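Local coordinates for protein phosphonomutase (Burkholderia cenocepacia J2315, PDB 4MG4) that is a phosphonomutase of the phosphoenolpyruvate phosphomutase family, built on a TIM-barrel fold, at residues 82-96 / 108-122. Sequence-based numbering, arbitrary orientation.
Sequences VRATDLPVTVDLESG and IAMSIRAGAIGCNLE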
loop_
_atom_site.group_PDB
_atom_site.type_symbol
_atom_site.label_atom_id
_atom_site.label_comp_id
_atom_site.label_asym_id
_atom_site.label_seq_id
_atom_site.Cartn_x
_atom_site.Cartn_y
_atom_site.Cartn_z
ATOM N N VAL A 82 0.299 7.739 -11.287
ATOM C CA VAL A 82 -0.001 8.275 -12.595
ATOM C C VAL A 82 0.405 7.309 -13.689
ATOM O O VAL A 82 -0.345 7.096 -14.621
ATOM C CB VAL A 82 0.653 9.662 -12.798
ATOM C CG1 VAL A 82 0.644 10.071 -14.278
ATOM C CG2 VAL A 82 -0.080 10.698 -11.959
ATOM N N ARG A 83 1.573 6.717 -13.591
ATOM C CA ARG A 83 2.008 5.852 -14.658
ATOM C C ARG A 83 1.347 4.454 -14.673
ATOM O O ARG A 83 1.424 3.756 -15.660
ATOM C CB ARG A 83 3.523 5.847 -14.748
ATOM C CG ARG A 83 4.256 4.987 -13.802
ATOM C CD ARG A 83 5.723 5.084 -14.231
ATOM N NE ARG A 83 6.653 4.679 -13.189
ATOM C CZ ARG A 83 7.414 5.506 -12.474
ATOM N NH1 ARG A 83 7.365 6.827 -12.653
ATOM N NH2 ARG A 83 8.232 4.998 -11.563
ATOM N N ALA A 84 0.642 4.097 -13.612
ATOM C CA ALA A 84 -0.008 2.801 -13.496
ATOM C C ALA A 84 -1.240 2.645 -14.347
ATOM O O ALA A 84 -1.629 1.528 -14.676
ATOM C CB ALA A 84 -0.377 2.558 -12.051
ATOM N N THR A 85 -1.891 3.761 -14.699
ATOM C CA THR A 85 -3.114 3.667 -15.493
ATOM C C THR A 85 -3.173 4.856 -16.453
ATOM O O THR A 85 -2.411 5.842 -16.304
ATOM C CB THR A 85 -4.417 3.545 -14.666
ATOM O OG1 THR A 85 -5.025 4.835 -14.478
ATOM C CG2 THR A 85 -4.259 2.769 -13.311
ATOM N N ASP A 86 -4.107 4.748 -17.413
ATOM C CA ASP A 86 -4.374 5.786 -18.392
ATOM C C ASP A 86 -5.463 6.788 -17.925
ATOM O O ASP A 86 -5.852 7.727 -18.668
ATOM C CB ASP A 86 -4.838 5.124 -19.713
ATOM C CG ASP A 86 -3.712 4.339 -20.378
ATOM O OD1 ASP A 86 -2.579 4.858 -20.355
ATOM O OD2 ASP A 86 -3.948 3.225 -20.895
ATOM N N LEU A 87 -5.963 6.610 -16.716
ATOM C CA LEU A 87 -7.002 7.501 -16.209
ATOM C C LEU A 87 -6.460 8.847 -15.763
ATOM O O LEU A 87 -5.286 8.974 -15.349
ATOM C CB LEU A 87 -7.776 6.888 -15.045
ATOM C CG LEU A 87 -8.544 5.544 -15.279
ATOM C CD1 LEU A 87 -9.197 5.058 -14.020
ATOM C CD2 LEU A 87 -9.605 5.792 -16.372
ATOM N N PRO A 88 -7.289 9.888 -15.834
ATOM C CA PRO A 88 -6.927 11.141 -15.185
ATOM C C PRO A 88 -6.786 10.966 -13.672
ATOM O O PRO A 88 -7.622 10.298 -13.066
ATOM C CB PRO A 88 -8.128 12.070 -15.471
ATOM C CG PRO A 88 -8.927 11.360 -16.507
ATOM C CD PRO A 88 -8.675 9.917 -16.316
ATOM N N VAL A 89 -5.740 11.598 -13.111
ATOM C CA VAL A 89 -5.432 11.472 -11.683
ATOM C C VAL A 89 -5.436 12.858 -11.070
ATOM O O VAL A 89 -4.697 13.752 -11.566
ATOM C CB VAL A 89 -4.046 10.817 -11.422
ATOM C CG1 VAL A 89 -3.714 10.809 -9.935
ATOM C CG2 VAL A 89 -4.046 9.413 -12.005
ATOM N N THR A 90 -6.168 13.020 -9.968
ATOM C CA THR A 90 -6.132 14.241 -9.160
ATOM C C THR A 90 -5.445 13.945 -7.852
ATOM O O THR A 90 -5.587 12.804 -7.312
ATOM C CB THR A 90 -7.542 14.813 -8.966
ATOM O OG1 THR A 90 -7.463 16.095 -8.315
ATOM C CG2 THR A 90 -8.474 13.849 -8.276
ATOM N N VAL A 91 -4.731 14.944 -7.317
ATOM C CA VAL A 91 -3.918 14.731 -6.127
ATOM C C VAL A 91 -4.356 15.611 -4.973
ATOM O O VAL A 91 -4.502 16.824 -5.112
ATOM C CB VAL A 91 -2.414 14.907 -6.442
ATOM C CG1 VAL A 91 -2.079 16.304 -6.927
ATOM C CG2 VAL A 91 -1.583 14.663 -5.196
ATOM N N ASP A 92 -4.457 15.014 -3.791
ATOM C CA ASP A 92 -4.699 15.758 -2.567
ATOM C C ASP A 92 -3.416 16.406 -2.108
ATOM O O ASP A 92 -2.475 15.716 -1.679
ATOM C CB ASP A 92 -5.271 14.836 -1.497
ATOM C CG ASP A 92 -5.601 15.535 -0.187
ATOM O OD1 ASP A 92 -5.457 16.756 -0.051
ATOM O OD2 ASP A 92 -6.078 14.763 0.719
ATOM N N LEU A 93 -3.341 17.715 -2.225
ATOM C CA LEU A 93 -2.145 18.477 -1.760
ATOM C C LEU A 93 -2.307 19.114 -0.384
ATOM O O LEU A 93 -1.502 19.976 -0.000
ATOM C CB LEU A 93 -1.799 19.540 -2.776
ATOM C CG LEU A 93 -1.450 18.944 -4.144
ATOM C CD1 LEU A 93 -1.214 20.046 -5.137
ATOM C CD2 LEU A 93 -0.237 18.009 -4.096
ATOM N N GLU A 94 -3.357 18.737 0.337
ATOM C CA GLU A 94 -3.621 19.263 1.673
ATOM C C GLU A 94 -3.645 20.790 1.599
ATOM O O GLU A 94 -4.335 21.310 0.730
ATOM C CB GLU A 94 -2.619 18.697 2.685
ATOM C CG GLU A 94 -2.839 17.192 2.825
ATOM C CD GLU A 94 -1.972 16.591 3.920
ATOM O OE1 GLU A 94 -2.349 16.813 5.084
ATOM O OE2 GLU A 94 -0.927 15.956 3.605
ATOM N N SER A 95 -2.907 21.513 2.467
ATOM C CA SER A 95 -2.901 22.987 2.425
ATOM C C SER A 95 -1.946 23.552 1.373
ATOM O O SER A 95 -1.884 24.765 1.204
ATOM C CB SER A 95 -2.565 23.559 3.837
ATOM O OG SER A 95 -1.230 23.319 4.120
ATOM N N GLY A 96 -1.210 22.685 0.640
ATOM C CA GLY A 96 -0.394 23.089 -0.455
ATOM C C GLY A 96 1.107 23.027 -0.223
ATOM O O GLY A 96 1.827 23.467 -1.077
ATOM N N ILE A 108 2.018 23.069 -6.743
ATOM C CA ILE A 108 1.130 22.772 -7.840
ATOM C C ILE A 108 1.921 22.484 -9.111
ATOM O O ILE A 108 1.646 21.545 -9.849
ATOM C CB ILE A 108 0.194 23.967 -8.120
ATOM C CG1 ILE A 108 -0.675 24.169 -6.910
ATOM C CG2 ILE A 108 -0.470 23.876 -9.508
ATOM C CD1 ILE A 108 -1.704 23.213 -6.828
ATOM N N ALA A 109 2.930 23.291 -9.374
ATOM C CA ALA A 109 3.759 23.082 -10.548
ATOM C C ALA A 109 4.418 21.736 -10.489
ATOM O O ALA A 109 4.512 21.068 -11.507
ATOM C CB ALA A 109 4.831 24.188 -10.711
ATOM N N MET A 110 4.876 21.317 -9.319
ATOM C CA MET A 110 5.443 19.976 -9.184
ATOM C C MET A 110 4.406 18.862 -9.409
ATOM O O MET A 110 4.727 17.827 -9.989
ATOM C CB MET A 110 6.140 19.833 -7.853
ATOM C CG MET A 110 7.229 20.862 -7.787
ATOM S SD MET A 110 8.720 20.275 -8.602
ATOM C CE MET A 110 8.776 20.102 -10.338
ATOM N N SER A 111 3.158 19.079 -8.976
ATOM C CA SER A 111 2.111 18.087 -9.185
ATOM C C SER A 111 1.863 17.886 -10.660
ATOM O O SER A 111 1.591 16.779 -11.095
ATOM C CB SER A 111 0.820 18.446 -8.437
ATOM O OG SER A 111 0.096 19.480 -9.127
ATOM N N ILE A 112 1.961 18.956 -11.442
ATOM C CA ILE A 112 1.743 18.928 -12.882
ATOM C C ILE A 112 2.886 18.162 -13.558
ATOM O O ILE A 112 2.655 17.297 -14.429
ATOM C CB ILE A 112 1.605 20.369 -13.429
ATOM C CG1 ILE A 112 0.236 20.949 -12.973
ATOM C CG2 ILE A 112 1.679 20.361 -14.921
ATOM C CD1 ILE A 112 0.078 22.429 -13.126
ATOM N N ARG A 113 4.112 18.471 -13.121
ATOM C CA ARG A 113 5.313 17.752 -13.591
ATOM C C ARG A 113 5.225 16.244 -13.294
ATOM O O ARG A 113 5.660 15.418 -14.135
ATOM C CB ARG A 113 6.585 18.366 -13.002
ATOM C CG ARG A 113 6.757 19.752 -13.538
ATOM C CD ARG A 113 7.769 20.523 -12.727
ATOM N NE ARG A 113 7.829 21.910 -13.137
ATOM C CZ ARG A 113 7.939 22.961 -12.349
ATOM N NH1 ARG A 113 8.095 22.881 -11.032
ATOM N NH2 ARG A 113 7.926 24.164 -12.933
ATOM N N ALA A 114 4.613 15.888 -12.160
ATOM C CA ALA A 114 4.365 14.501 -11.745
ATOM C C ALA A 114 3.216 13.815 -12.515
ATOM O O ALA A 114 3.099 12.605 -12.476
ATOM C CB ALA A 114 4.109 14.464 -10.236
ATOM N N GLY A 115 2.424 14.588 -13.252
ATOM C CA GLY A 115 1.415 14.117 -14.169
ATOM C C GLY A 115 -0.012 14.177 -13.661
ATOM O O GLY A 115 -0.926 13.618 -14.319
ATOM N N ALA A 116 -0.201 14.810 -12.501
ATOM C CA ALA A 116 -1.583 15.086 -12.037
ATOM C C ALA A 116 -2.264 16.102 -12.929
ATOM O O ALA A 116 -1.605 17.023 -13.437
ATOM C CB ALA A 116 -1.624 15.582 -10.611
ATOM N N ILE A 117 -3.607 16.007 -13.050
ATOM C CA ILE A 117 -4.397 16.981 -13.821
ATOM C C ILE A 117 -5.380 17.780 -12.956
ATOM O O ILE A 117 -6.227 18.505 -13.457
ATOM C CB ILE A 117 -5.084 16.297 -15.032
ATOM C CG1 ILE A 117 -5.879 15.056 -14.649
ATOM C CG2 ILE A 117 -3.987 15.894 -16.004
ATOM C CD1 ILE A 117 -6.979 15.270 -13.637
ATOM N N GLY A 118 -5.233 17.644 -11.648
ATOM C CA GLY A 118 -5.941 18.500 -10.720
ATOM C C GLY A 118 -5.501 18.234 -9.309
ATOM O O GLY A 118 -4.621 17.355 -9.069
ATOM N N CYS A 119 -6.063 18.989 -8.366
ATOM C CA CYS A 119 -5.719 18.852 -6.976
ATOM C C CYS A 119 -6.873 19.186 -6.060
ATOM O O CYS A 119 -7.876 19.800 -6.471
ATOM C CB CYS A 119 -4.505 19.701 -6.572
ATOM S SG CYS A 119 -4.838 21.471 -6.618
ATOM N N ASN A 120 -6.741 18.751 -4.809
ATOM C CA ASN A 120 -7.484 19.376 -3.713
ATOM C C ASN A 120 -6.522 20.274 -2.948
ATOM O O ASN A 120 -5.372 19.850 -2.632
ATOM C CB ASN A 120 -8.024 18.396 -2.705
ATOM C CG ASN A 120 -9.312 17.721 -3.163
ATOM O OD1 ASN A 120 -9.622 17.670 -4.353
ATOM N ND2 ASN A 120 -10.065 17.201 -2.196
ATOM N N LEU A 121 -6.979 21.498 -2.678
ATOM C CA LEU A 121 -6.166 22.487 -1.931
ATOM C C LEU A 121 -7.058 23.037 -0.839
ATOM O O LEU A 121 -8.126 23.573 -1.130
ATOM C CB LEU A 121 -5.693 23.619 -2.865
ATOM C CG LEU A 121 -4.814 24.728 -2.300
ATOM C CD1 LEU A 121 -3.524 24.142 -1.767
ATOM C CD2 LEU A 121 -4.544 25.720 -3.412
ATOM N N GLU A 122 -6.627 22.886 0.404
ATOM C CA GLU A 122 -7.421 23.111 1.584
ATOM C C GLU A 122 -7.047 24.422 2.289
ATOM O O GLU A 122 -5.859 24.819 2.328
ATOM C CB GLU A 122 -7.133 21.915 2.511
ATOM C CG GLU A 122 -7.969 21.766 3.733
ATOM C CD GLU A 122 -7.627 20.447 4.462
ATOM O OE1 GLU A 122 -6.938 19.598 3.819
ATOM O OE2 GLU A 122 -8.125 20.234 5.599
HETATM O O HOH W 1 -3.241 12.041 -14.665
HETATM O O HOH W 2 -9.431 17.970 -8.262
HETATM O O HOH W 3 -7.961 15.907 -5.638
HETATM O O HOH W 4 -6.989 18.987 0.678
HETATM O O HOH W 5 -4.610 17.914 5.749
HETATM O O HOH W 6 -4.248 26.924 1.047
#
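Strands 89-92 and 118-122 are the third and fourth of an eight-stranded parallel TIM barrel, and with helix 101-113 they form a right-handed beta-alpha-beta unit. Their axes run 21° from parallel, and the pairing rests on alternating backbone bonds: Ile117 N to Val89 O at 2.9 Å, then Val91 N to Gly118 O, Asn120 N to Val91 O and Leu93 N to Asn120 O, each 3.0 Å. Beyond strand 89-92 the chain makes a type II' turn from Leu93 to Gly96, closed by Gly96 N to Leu93 O; Glu94 O, within it, accepts from Glu122 N (2.8 Å).

Under the crossover helix, Val91 holds CG1 between its backbone N and carbonyl carbon (chi1 61°), which brings this methyl 3.8 Å from Ala116 CB and 3.9 Å from Ser111 CB. Leu93 crosses Ile108 at about a right angle, CD1 meeting Ile108 CD1 at 3.6 Å, and the same methyl abuts Cys119 CB. Ser111 OG bonds Ile108 O on a lone pair and is also hydrogen-bonded with Tyr155 OH.

Thr90, Asp92 and Asn120 point to the other, barrel-interior face. The Asp92 carboxylate and Asn120 amide planes lie 56° apart; Asn120 OD1 is bonded by Asn158 ND2 and Asp92 OD2 by Ser54 N. Asp92 OD1 closes an Asx turn with Glu94 N. One water joins Thr90 OG1 to Asn120 OD1, at 2.7 Å from each oxygen.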